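Long-range contacts in uncharacterized protein (Klebsiella pneumoniae, PDB 2A2L), which is of unknown function but belongs to the HbpS-like family, named for a haem-degrading protein, and assembles from several copies of one chain: residues Gln10-Ala15 with Phe37-Arg42; Gln18-Ala23 with Cys136-Phe141; Ser69-Lys74 with Glu114-Ala119. One frame throughout, in Å; residues are numbered along the deposited sequence.

In the fold
The three contacts surround one four-stranded antiparallel sheet, which has helices on both faces. Contact 1 brings the N-terminal strand alongside Asp41 and Arg42; contact 2 pairs the helices 14-30 and 127-143 on one face; contact 3 seats helix 59-72 on the other. The centres of contacts 1 and 2 are about 11 Å apart, those of 1 and 3 about 10 Å, those of 2 and 3 about 16 Å. Phe37 of contact 1 packs by CZ against CB of Ala137 in contact 2, 3.8 Å away. Ile12 N probably bonds to Ile117 O at 2.8 Å, joining contacts 1 and 3. The contacts are related here through the fold alone.

Contact 1: Gln10-Ala15 with Phe37-Arg42; sequences QTITLA and FSVVDR
Strand 10-12 runs nearly antiparallel to strand 37-41, at 157° with the axes 6.8 Å apart at closest, and Thr11 faces Arg42 where a side chain makes the polar link. Thr11 OG1 accepts from the backbone N of Arg42 at 2.9 Å, with an almost straight N-H...O angle of 166°. Turning OG1 anti to the backbone N (chi1 -166°) brings the hydroxyl to that amide, and threonine suits the place because it offers an acceptor on a short stem, whose CB packs 3.5 Å from Arg42 CB. The same oxygen meets a water at 3.0 Å, which donates a weak bond to Asp41 OD2. That carboxylate has a stronger partner, a salt bridge to Arg51 of the third subunit, while its OD1 accepts from the backbone N of Gly43 and Asn45. Arg42 then lays CG 3.4 Å from Gln10 O. Ile12 supplies the apolar part: its CG2 meets Val39 CG1 at 4.0 Å, the two branched side chains crossing at about a right angle, and touches Val40 O. One buried hydroxyl thus does the work of a main-chain acceptor, tying the chain at Arg42 to strand 10-12 beside a charged subunit interface.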
ATOM      1  N   GLN A  10       3.608   4.127 -32.562  1.00 34.51           N
ATOM      2  CA  GLN A  10       2.853   2.913 -32.759  1.00 34.34           C
ATOM      3  C   GLN A  10       2.625   2.138 -31.453  1.00 34.19           C
ATOM      4  O   GLN A  10       3.536   1.961 -30.655  1.00 34.11           O
ATOM      5  CB  GLN A  10       3.573   2.046 -33.777  1.00 34.34           C
ATOM      6  CG  GLN A  10       2.636   1.262 -34.656  1.00 34.46           C
ATOM      7  CD  GLN A  10       2.247   1.988 -35.926  1.00 55.92           C
ATOM      8  OE1 GLN A  10       1.296   1.591 -36.612  1.00 52.22           O
ATOM      9  NE2 GLN A  10       2.980   3.058 -36.250  1.00 57.73           N
ATOM     10  N   THR A  11       1.383   1.706 -31.255  1.00 34.00           N
ATOM     11  CA  THR A  11       0.996   0.847 -30.152  1.00 33.82           C
ATOM     12  C   THR A  11       0.533  -0.527 -30.686  1.00 33.68           C
ATOM     13  O   THR A  11      -0.076  -0.615 -31.751  1.00 33.68           O
ATOM     14  CB  THR A  11      -0.076   1.548 -29.244  1.00 33.85           C
ATOM     15  OG1 THR A  11      -0.217   0.848 -27.991  1.00 33.90           O
ATOM     16  CG2 THR A  11      -1.437   1.670 -29.936  1.00 33.87           C
ATOM     17  N   ILE A  12       0.845  -1.596 -29.968  1.00 33.46           N
ATOM     18  CA  ILE A  12       0.275  -2.909 -30.293  1.00 33.23           C
ATOM     19  C   ILE A  12      -1.226  -2.944 -29.933  1.00 33.11           C
ATOM     20  O   ILE A  12      -1.705  -2.140 -29.118  1.00 33.08           O
ATOM     21  CB  ILE A  12       1.104  -4.107 -29.669  1.00 33.23           C
ATOM     22  CG1 ILE A  12       0.726  -5.454 -30.311  1.00 33.31           C
ATOM     23  CG2 ILE A  12       0.991  -4.154 -28.149  1.00 33.12           C
ATOM     24  CD1 ILE A  12       1.752  -6.593 -30.129  1.00 33.10           C
ATOM     25  N   THR A  13      -1.954  -3.859 -30.566  1.00 32.89           N
ATOM     26  CA  THR A  13      -3.398  -3.929 -30.477  1.00 32.72           C
ATOM     27  C   THR A  13      -3.848  -5.186 -29.729  1.00 32.67           C
ATOM     28  O   THR A  13      -3.069  -6.117 -29.508  1.00 32.63           O
ATOM     29  CB  THR A  13      -4.042  -3.958 -31.889  1.00 32.80           C
ATOM     30  OG1 THR A  13      -3.508  -5.065 -32.635  1.00 32.64           O
ATOM     31  CG2 THR A  13      -3.790  -2.631 -32.638  1.00 32.64           C
ATOM     32  N   LEU A  14      -5.114  -5.200 -29.346  1.00 32.48           N
ATOM     33  CA  LEU A  14      -5.740  -6.388 -28.836  1.00 32.36           C
ATOM     34  C   LEU A  14      -5.742  -7.511 -29.889  1.00 32.29           C
ATOM     35  O   LEU A  14      -5.425  -8.659 -29.589  1.00 32.28           O
ATOM     36  CB  LEU A  14      -7.161  -6.055 -28.382  1.00 32.34           C
ATOM     37  CG  LEU A  14      -8.043  -7.208 -27.921  1.00 32.34           C
ATOM     38  CD1 LEU A  14      -7.344  -8.006 -26.835  1.00 38.55           C
ATOM     39  CD2 LEU A  14      -9.365  -6.654 -27.426  1.00 33.94           C
ATOM     40  N   ALA A  15      -6.096  -7.174 -31.119  1.00 32.15           N
ATOM     41  CA  ALA A  15      -6.051  -8.138 -32.210  1.00 32.04           C
ATOM     42  C   ALA A  15      -4.785  -8.989 -32.151  1.00 31.94           C
ATOM     43  O   ALA A  15      -4.864 -10.207 -31.999  1.00 31.96           O
ATOM     44  CB  ALA A  15      -6.143  -7.411 -33.542  1.00 32.01           C
ATOM     45  N   PHE A  37       0.059 -15.582 -19.690  1.00 24.75           N
ATOM     46  CA  PHE A  37       0.562 -14.700 -20.754  1.00 24.44           C
ATOM     47  C   PHE A  37      -0.038 -13.323 -20.590  1.00 24.29           C
ATOM     48  O   PHE A  37      -1.248 -13.179 -20.353  1.00 24.21           O
ATOM     49  CB  PHE A  37       0.183 -15.228 -22.142  1.00 24.47           C
ATOM     50  CG  PHE A  37       0.713 -14.389 -23.303  1.00 24.41           C
ATOM     51  CD1 PHE A  37       2.099 -14.187 -23.473  1.00 23.86           C
ATOM     52  CD2 PHE A  37      -0.171 -13.843 -24.248  1.00 21.78           C
ATOM     53  CE1 PHE A  37       2.609 -13.427 -24.550  1.00 10.53           C
ATOM     54  CE2 PHE A  37       0.312 -13.081 -25.351  1.00 10.47           C
ATOM     55  CZ  PHE A  37       1.708 -12.876 -25.507  1.00 17.84           C
ATOM     56  N   SER A  38       0.808 -12.309 -20.717  1.00 24.03           N
ATOM     57  CA  SER A  38       0.331 -10.931 -20.660  1.00 23.78           C
ATOM     58  C   SER A  38       0.896 -10.137 -21.799  1.00 23.64           C
ATOM     59  O   SER A  38       1.961 -10.475 -22.290  1.00 23.58           O
ATOM     60  CB  SER A  38       0.668 -10.292 -19.335  1.00 23.74           C
ATOM     61  OG  SER A  38       0.196 -11.115 -18.295  1.00 23.69           O
ATOM     62  N   VAL A  39       0.144  -9.120 -22.235  1.00 23.45           N
ATOM     63  CA  VAL A  39       0.597  -8.135 -23.216  1.00 23.29           C
ATOM     64  C   VAL A  39       0.157  -6.771 -22.755  1.00 23.23           C
ATOM     65  O   VAL A  39      -1.003  -6.569 -22.418  1.00 23.22           O
ATOM     66  CB  VAL A  39      -0.012  -8.325 -24.655  1.00 23.33           C
ATOM     67  CG1 VAL A  39       0.612  -7.296 -25.642  1.00 23.20           C
ATOM     68  CG2 VAL A  39       0.204  -9.726 -25.183  1.00 23.12           C
ATOM     69  N   VAL A  40       1.088  -5.825 -22.760  1.00 23.15           N
ATOM     70  CA  VAL A  40       0.762  -4.429 -22.487  1.00 23.04           C
ATOM     71  C   VAL A  40       0.882  -3.629 -23.775  1.00 23.03           C
ATOM     72  O   VAL A  40       1.697  -3.958 -24.649  1.00 22.94           O
ATOM     73  CB  VAL A  40       1.667  -3.835 -21.376  1.00 23.11           C
ATOM     74  CG1 VAL A  40       1.358  -4.519 -20.019  1.00 22.99           C
ATOM     75  CG2 VAL A  40       3.165  -3.985 -21.731  1.00 23.03           C
ATOM     76  N   ASP A  41       0.062  -2.591 -23.907  1.00 22.94           N
ATOM     77  CA  ASP A  41       0.247  -1.657 -25.020  1.00 22.88           C
ATOM     78  C   ASP A  41       1.455  -0.712 -24.829  1.00 22.82           C
ATOM     79  O   ASP A  41       2.213  -0.842 -23.850  1.00 22.76           O
ATOM     80  CB  ASP A  41      -1.052  -0.916 -25.342  1.00 22.87           C
ATOM     81  CG  ASP A  41      -1.417   0.153 -24.318  1.00 22.94           C
ATOM     82  OD1 ASP A  41      -0.529   0.638 -23.583  1.00 33.87           O
ATOM     83  OD2 ASP A  41      -2.606   0.555 -24.295  1.00 23.71           O
ATOM     84  N   ARG A  42       1.614   0.227 -25.763  1.00 22.72           N
ATOM     85  CA  ARG A  42       2.804   1.104 -25.873  1.00 22.63           C
ATOM     86  C   ARG A  42       3.089   2.012 -24.651  1.00 22.58           C
ATOM     87  O   ARG A  42       4.241   2.408 -24.391  1.00 22.50           O
ATOM     88  CB  ARG A  42       2.643   1.953 -27.136  1.00 22.64           C
ATOM     89  CG  ARG A  42       3.714   2.978 -27.421  1.00 22.67           C
ATOM     90  CD  ARG A  42       3.345   4.359 -26.898  1.00 23.33           C
ATOM     91  NE  ARG A  42       4.547   5.080 -26.500  1.00 13.72           N
ATOM     92  CZ  ARG A  42       5.719   4.935 -27.099  1.00 22.43           C
ATOM     93  NH1 ARG A  42       5.849   4.116 -28.127  1.00 21.36           N
ATOM     94  NH2 ARG A  42       6.774   5.615 -26.669  1.00 60.60           N
TER
HETATM   95  O   HOH W   1      -2.422   2.375 -26.547  1.00 17.40           O

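Contact 2: Gln18-Ala23 with Cys136-Phe141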
ATOM      1  N   GLN A  18      -4.246 -10.995 -28.984  1.00 31.19           N
ATOM      2  CA  GLN A  18      -5.094 -12.178 -28.960  1.00 31.13           C
ATOM      3  C   GLN A  18      -4.476 -13.346 -29.714  1.00 31.11           C
ATOM      4  O   GLN A  18      -4.568 -14.488 -29.280  1.00 31.16           O
ATOM      5  CB  GLN A  18      -6.448 -11.854 -29.553  1.00 31.07           C
ATOM      6  CG  GLN A  18      -7.439 -11.391 -28.544  1.00 30.97           C
ATOM      7  CD  GLN A  18      -8.620 -10.740 -29.207  1.00 20.97           C
ATOM      8  OE1 GLN A  18      -8.554 -10.354 -30.372  1.00 33.27           O
ATOM      9  NE2 GLN A  18      -9.711 -10.604 -28.473  1.00 11.24           N
ATOM     10  N   GLN A  19      -3.836 -13.036 -30.834  1.00 31.10           N
ATOM     11  CA  GLN A  19      -3.213 -14.026 -31.682  1.00 31.10           C
ATOM     12  C   GLN A  19      -1.976 -14.637 -31.037  1.00 31.07           C
ATOM     13  O   GLN A  19      -1.827 -15.857 -31.043  1.00 31.10           O
ATOM     14  CB  GLN A  19      -2.872 -13.420 -33.043  1.00 31.08           C
ATOM     15  CG  GLN A  19      -4.082 -12.919 -33.830  1.00 31.17           C
ATOM     16  CD  GLN A  19      -5.182 -13.981 -34.035  1.00 46.87           C
ATOM     17  OE1 GLN A  19      -4.984 -14.995 -34.721  1.00 43.52           O
ATOM     18  NE2 GLN A  19      -6.347 -13.738 -33.442  1.00 43.62           N
ATOM     19  N   MET A  20      -1.100 -13.799 -30.472  1.00 31.07           N
ATOM     20  CA  MET A  20       0.060 -14.289 -29.686  1.00 31.02           C
ATOM     21  C   MET A  20      -0.305 -15.069 -28.424  1.00 31.08           C
ATOM     22  O   MET A  20       0.485 -15.875 -27.942  1.00 31.09           O
ATOM     23  CB  MET A  20       1.008 -13.165 -29.297  1.00 31.03           C
ATOM     24  CG  MET A  20       1.235 -12.092 -30.344  1.00 31.06           C
ATOM     25  SD  MET A  20       1.822 -10.578 -29.549  1.00 30.62           S
ATOM     26  CE  MET A  20       3.508 -10.871 -29.705  1.00  3.13           C
ATOM     27  N   ALA A  21      -1.493 -14.834 -27.891  1.00 31.10           N
ATOM     28  CA  ALA A  21      -2.005 -15.668 -26.821  1.00 31.18           C
ATOM     29  C   ALA A  21      -2.179 -17.114 -27.275  1.00 31.24           C
ATOM     30  O   ALA A  21      -1.940 -18.047 -26.496  1.00 31.27           O
ATOM     31  CB  ALA A  21      -3.314 -15.102 -26.268  1.00 31.14           C
ATOM     32  N   ALA A  22      -2.585 -17.310 -28.530  1.00 31.28           N
ATOM     33  CA  ALA A  22      -2.934 -18.640 -28.990  1.00 31.32           C
ATOM     34  C   ALA A  22      -1.677 -19.402 -29.345  1.00 31.37           C
ATOM     35  O   ALA A  22      -1.601 -20.617 -29.141  1.00 31.41           O
ATOM     36  CB  ALA A  22      -3.882 -18.582 -30.176  1.00 31.34           C
ATOM     37  N   ALA A  23      -0.693 -18.679 -29.869  1.00 31.40           N
ATOM     38  CA  ALA A  23       0.608 -19.237 -30.190  1.00 31.41           C
ATOM     39  C   ALA A  23       1.210 -19.813 -28.917  1.00 31.42           C
ATOM     40  O   ALA A  23       1.470 -21.017 -28.832  1.00 31.47           O
ATOM     41  CB  ALA A  23       1.520 -18.153 -30.765  1.00 31.40           C
ATOM     42  N   CYS A 136       8.471 -16.879 -28.787  1.00 33.72           N
ATOM     43  CA  CYS A 136       7.407 -17.544 -29.499  1.00 34.00           C
ATOM     44  C   CYS A 136       6.239 -16.618 -29.828  1.00 34.19           C
ATOM     45  O   CYS A 136       5.735 -16.647 -30.933  1.00 34.18           O
ATOM     46  CB  CYS A 136       6.953 -18.716 -28.631  1.00 34.00           C
ATOM     47  SG  CYS A 136       5.379 -19.517 -29.017  1.00 34.21           S
ATOM     48  N   ALA A 137       5.818 -15.801 -28.865  1.00 34.49           N
ATOM     49  CA  ALA A 137       4.819 -14.751 -29.097  1.00 34.79           C
ATOM     50  C   ALA A 137       5.293 -13.704 -30.115  1.00 35.03           C
ATOM     51  O   ALA A 137       4.547 -13.339 -31.025  1.00 35.07           O
ATOM     52  CB  ALA A 137       4.440 -14.075 -27.786  1.00 34.73           C
ATOM     53  N   LEU A 138       6.528 -13.229 -29.963  1.00 35.35           N
ATOM     54  CA  LEU A 138       7.123 -12.259 -30.883  1.00 35.70           C
ATOM     55  C   LEU A 138       7.192 -12.813 -32.312  1.00 35.96           C
ATOM     56  O   LEU A 138       6.812 -12.144 -33.266  1.00 36.02           O
ATOM     57  CB  LEU A 138       8.515 -11.841 -30.387  1.00 35.66           C
ATOM     58  CG  LEU A 138       8.644 -11.256 -28.967  1.00 35.64           C
ATOM     59  CD1 LEU A 138       9.879 -10.426 -28.868  1.00 34.13           C
ATOM     60  CD2 LEU A 138       7.464 -10.392 -28.576  1.00 37.72           C
ATOM     61  N   ASP A 139       7.638 -14.054 -32.441  1.00 36.32           N
ATOM     62  CA  ASP A 139       7.694 -14.749 -33.720  1.00 36.74           C
ATOM     63  C   ASP A 139       6.328 -14.894 -34.396  1.00 36.99           C
ATOM     64  O   ASP A 139       6.244 -14.911 -35.637  1.00 37.06           O
ATOM     65  CB  ASP A 139       8.309 -16.136 -33.528  1.00 36.68           C
ATOM     66  CG  ASP A 139       9.812 -16.115 -33.585  1.00 36.76           C
ATOM     67  OD1 ASP A 139      10.371 -15.105 -34.059  1.00 31.80           O
ATOM     68  OD2 ASP A 139      10.438 -17.119 -33.165  1.00 49.42           O
ATOM     69  N   CYS A 140       5.273 -15.027 -33.587  1.00 37.34           N
ATOM     70  CA  CYS A 140       3.900 -15.003 -34.096  1.00 37.63           C
ATOM     71  C   CYS A 140       3.579 -13.592 -34.589  1.00 37.84           C
ATOM     72  O   CYS A 140       3.072 -13.414 -35.707  1.00 37.86           O
ATOM     73  CB  CYS A 140       2.910 -15.469 -33.010  1.00 37.61           C
ATOM     74  SG  CYS A 140       1.123 -15.073 -33.237  1.00 37.62           S
ATOM     75  N   PHE A 141       3.918 -12.595 -33.769  1.00 38.12           N
ATOM     76  CA  PHE A 141       3.589 -11.208 -34.078  1.00 38.39           C
ATOM     77  C   PHE A 141       4.107 -10.852 -35.459  1.00 38.56           C
ATOM     78  O   PHE A 141       3.338 -10.428 -36.322  1.00 38.64           O
ATOM     79  CB  PHE A 141       4.148 -10.236 -33.028  1.00 38.37           C
ATOM     80  CG  PHE A 141       4.080  -8.781 -33.446  1.00 38.39           C
ATOM     81  CD1 PHE A 141       2.871  -8.098 -33.436  1.00 38.08           C
ATOM     82  CD2 PHE A 141       5.221  -8.107 -33.861  1.00 40.34           C
ATOM     83  CE1 PHE A 141       2.800  -6.774 -33.826  1.00 35.72           C
ATOM     84  CE2 PHE A 141       5.157  -6.779 -34.262  1.00 41.58           C
ATOM     85  CZ  PHE A 141       3.944  -6.113 -34.240  1.00 41.24           C
TER
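Met20 carries the apolar packing, its thioether reaching from helix 14-30 onto Ala137 and Phe141 of helix 127-143. CG lies anti to the carbonyl carbon (chi1 -39°), and the bend at chi3 (93°) turns the terminal methyl in over the opposite backbone. There CE comes 3.4 Å from Phe141 CB and also packs against the methyl of Ala137 and, a little farther off, CD2 of Leu138. A long, flexible, unbranched side chain suits this place, since it can fit between neighbouring turns of the partner. The side chains of Met20 and Phe141 run side by side, pointing the same way, and the methyl approaches the ring obliquely.

Met20 acts as a knob in a hole formed by Ala137, Leu138, Cys140 and Phe141. The helix axes approach to 8.5 Å at 130° between their directions, and small residues permit this closeness, with the CA atoms of Met20 and Ala137 only 4.8 Å apart. The pair lies on one face of the sheet, where Met20 and Leu138 both touch Val120 and Phe37 reaches Met20.

Small side chains and thiols make the second group. Ala23 CB meets Cys140 CB at 3.8 Å, while Cys140 SG, anti to its backbone N, lies against the Gln19-Met20 peptide, 3.8 Å from Gln19 O. Cys136 SG borders the carbonyl of Ala23 one turn away. A thiol is compact and weakly polar, so it can line a helix backbone without demanding a strong partner.

No hydrogen bond joins the two segments. Gln19 O is already used within its own helix, accepting from the backbone N of both Ala22 and Ala23. Beyond the helix pair, Phe141 makes an edge-to-face contact with Phe112 and a cation-pi contact with Lys5 of the second subunit.

Contact 3: Ser69-Lys74 with Glu114-Ala119; sequences SACSLK and EQVIGA
The C-terminal end of helix 59-72 rests on the start of strand 116-123, with Ala70 and Cys71 meeting Ala119 in a helix-on-sheet contact. The methyl of Ala119 points toward the helix and forms the centre of the seat. Its CB lies 3.4 Å from Cys71 N and also touches Cys71 CB, so it bears on the helix backbone as well as on side chains. So small a group at Ala119 lets its CA come within 4.9 Å of the CA of Cys71. Ala70 adds a methyl-to-methyl contact, its CB 3.7 Å from Ala119 CB.

Helix 59-72 occupies the face of the antiparallel sheet away from the pair formed by helices 14-30 and 127-143: on strand 36-41, Val40 touches Cys71, whereas its neighbour Val39 touches helix 14-30. Val40 also meets Ala119, widening this apolar layer, and Pro109 of strand 107-111 adds to it beside Ala70.

Cys71 sets its SG anti to the backbone N (chi1 179°), which carries the sulfur along the strand to lie 4.2 Å from Gly118 CA. Glycine suits that position through its backbone, since phi 151° with psi -169° is a conformation that residues with a CB seldom adopt. Val116 also points toward the helix: CG1 faces Cys71 O at 4.1 Å and, more loosely, its sulfur, while CG2 comes within 4.4 Å of Lys74 CB. Lys74 is the first residue to leave the helical conformation, with positive phi, and its aliphatic root borders Val116 before the chain leads away. Its amine, NZ, is hydrogen-bonded to Glu54 O of the fourth subunit.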
ATOM      1  N   SER A  69       7.659  -4.339 -17.379  1.00 21.99           N
ATOM      2  CA  SER A  69       9.099  -4.129 -17.258  1.00 22.11           C
ATOM      3  C   SER A  69       9.803  -4.136 -18.611  1.00 22.18           C
ATOM      4  O   SER A  69      10.622  -3.271 -18.902  1.00 22.19           O
ATOM      5  CB  SER A  69       9.726  -5.183 -16.347  1.00 22.08           C
ATOM      6  OG  SER A  69       9.375  -4.978 -14.995  1.00 22.07           O
ATOM      7  N   ALA A  70       9.474  -5.125 -19.433  1.00 22.30           N
ATOM      8  CA  ALA A  70       9.975  -5.196 -20.793  1.00 22.48           C
ATOM      9  C   ALA A  70       9.670  -3.956 -21.660  1.00 22.56           C
ATOM     10  O   ALA A  70      10.504  -3.530 -22.469  1.00 22.64           O
ATOM     11  CB  ALA A  70       9.476  -6.439 -21.454  1.00 22.42           C
ATOM     12  N   CYS A  71       8.481  -3.385 -21.490  1.00 22.70           N
ATOM     13  CA  CYS A  71       8.080  -2.190 -22.234  1.00 22.76           C
ATOM     14  C   CYS A  71       8.726  -0.958 -21.622  1.00 22.75           C
ATOM     15  O   CYS A  71       9.153  -0.068 -22.336  1.00 22.77           O
ATOM     16  CB  CYS A  71       6.557  -2.008 -22.181  1.00 22.72           C
ATOM     17  SG  CYS A  71       5.953  -0.528 -23.053  1.00 23.00           S
ATOM     18  N   SER A  72       8.742  -0.886 -20.296  1.00 22.79           N
ATOM     19  CA  SER A  72       9.143   0.335 -19.623  1.00 22.84           C
ATOM     20  C   SER A  72      10.655   0.532 -19.818  1.00 22.83           C
ATOM     21  O   SER A  72      11.069   1.580 -20.315  1.00 22.83           O
ATOM     22  CB  SER A  72       8.673   0.327 -18.158  1.00 22.82           C
ATOM     23  OG  SER A  72       9.238   1.375 -17.385  1.00 23.09           O
ATOM     24  N   LEU A  73      11.454  -0.505 -19.522  1.00 22.86           N
ATOM     25  CA  LEU A  73      12.937  -0.453 -19.664  1.00 22.85           C
ATOM     26  C   LEU A  73      13.484  -0.801 -21.072  1.00 22.83           C
ATOM     27  O   LEU A  73      14.696  -0.803 -21.295  1.00 22.77           O
ATOM     28  CB  LEU A  73      13.621  -1.361 -18.636  1.00 22.83           C
ATOM     29  CG  LEU A  73      13.339  -1.281 -17.136  1.00 22.84           C
ATOM     30  CD1 LEU A  73      13.211  -2.694 -16.596  1.00 30.33           C
ATOM     31  CD2 LEU A  73      14.469  -0.573 -16.409  1.00  8.99           C
ATOM     32  N   LYS A  74      12.577  -1.113 -21.989  1.00 22.87           N
ATOM     33  CA  LYS A  74      12.866  -1.282 -23.420  1.00 22.91           C
ATOM     34  C   LYS A  74      13.815  -2.422 -23.740  1.00 22.87           C
ATOM     35  O   LYS A  74      14.626  -2.320 -24.651  1.00 22.96           O
ATOM     36  CB  LYS A  74      13.324   0.043 -24.066  1.00 22.91           C
ATOM     37  CG  LYS A  74      12.276   1.166 -23.969  1.00 22.95           C
ATOM     38  CD  LYS A  74      12.832   2.544 -24.336  1.00 22.99           C
ATOM     39  CE  LYS A  74      12.067   3.639 -23.586  1.00 36.08           C
ATOM     40  NZ  LYS A  74      12.183   4.989 -24.191  1.00 35.29           N
ATOM     41  N   GLU A 114      11.653  -0.257 -35.749  1.00 27.92           N
ATOM     42  CA  GLU A 114      12.652   0.341 -34.871  1.00 27.96           C
ATOM     43  C   GLU A 114      12.027   1.172 -33.716  1.00 27.92           C
ATOM     44  O   GLU A 114      12.338   2.353 -33.513  1.00 27.96           O
ATOM     45  CB  GLU A 114      13.637   1.141 -35.725  1.00 28.00           C
ATOM     46  CG  GLU A 114      14.550   0.230 -36.579  1.00 28.06           C
ATOM     47  CD  GLU A 114      14.987   0.892 -37.882  1.00 43.46           C
ATOM     48  OE1 GLU A 114      14.466   1.989 -38.193  1.00 44.04           O
ATOM     49  OE2 GLU A 114      15.848   0.313 -38.592  1.00 46.51           O
ATOM     50  N   GLN A 115      11.127   0.528 -32.979  1.00 27.86           N
ATOM     51  CA  GLN A 115      10.266   1.202 -32.026  1.00 27.78           C
ATOM     52  C   GLN A 115       9.605   0.159 -31.152  1.00 27.71           C
ATOM     53  O   GLN A 115       9.247  -0.928 -31.627  1.00 27.70           O
ATOM     54  CB  GLN A 115       9.182   1.961 -32.775  1.00 27.84           C
ATOM     55  CG  GLN A 115       8.550   3.116 -32.013  1.00 27.85           C
ATOM     56  CD  GLN A 115       7.250   3.540 -32.653  1.00 33.68           C
ATOM     57  OE1 GLN A 115       6.403   4.152 -32.015  1.00 15.54           O
ATOM     58  NE2 GLN A 115       7.078   3.193 -33.926  1.00 40.39           N
ATOM     59  N   VAL A 116       9.429   0.497 -29.878  1.00 27.59           N
ATOM     60  CA  VAL A 116       8.838  -0.418 -28.904  1.00 27.44           C
ATOM     61  C   VAL A 116       7.347  -0.117 -28.775  1.00 27.38           C
ATOM     62  O   VAL A 116       6.943   0.928 -28.273  1.00 27.38           O
ATOM     63  CB  VAL A 116       9.584  -0.320 -27.548  1.00 27.47           C
ATOM     64  CG1 VAL A 116       8.766  -0.881 -26.385  1.00 27.38           C
ATOM     65  CG2 VAL A 116      10.925  -1.005 -27.644  1.00 27.35           C
ATOM     66  N   ILE A 117       6.521  -1.030 -29.252  1.00 27.29           N
ATOM     67  CA  ILE A 117       5.103  -0.732 -29.398  1.00 27.21           C
ATOM     68  C   ILE A 117       4.268  -1.292 -28.237  1.00 27.17           C
ATOM     69  O   ILE A 117       3.029  -1.201 -28.228  1.00 27.17           O
ATOM     70  CB  ILE A 117       4.560  -1.214 -30.771  1.00 27.22           C
ATOM     71  CG1 ILE A 117       4.655  -2.734 -30.903  1.00 27.13           C
ATOM     72  CG2 ILE A 117       5.311  -0.541 -31.912  1.00 27.17           C
ATOM     73  CD1 ILE A 117       3.826  -3.279 -32.026  1.00 23.19           C
ATOM     74  N   GLY A 118       4.964  -1.855 -27.255  1.00 27.09           N
ATOM     75  CA  GLY A 118       4.338  -2.683 -26.242  1.00 27.01           C
ATOM     76  C   GLY A 118       5.327  -3.704 -25.736  1.00 26.97           C
ATOM     77  O   GLY A 118       6.520  -3.609 -26.037  1.00 26.95           O
ATOM     78  N   ALA A 119       4.833  -4.671 -24.966  1.00 26.93           N
ATOM     79  CA  ALA A 119       5.639  -5.804 -24.529  1.00 26.89           C
ATOM     80  C   ALA A 119       4.801  -6.999 -24.118  1.00 26.88           C
ATOM     81  O   ALA A 119       3.594  -6.879 -23.892  1.00 26.90           O
ATOM     82  CB  ALA A 119       6.514  -5.401 -23.386  1.00 26.91           C
TER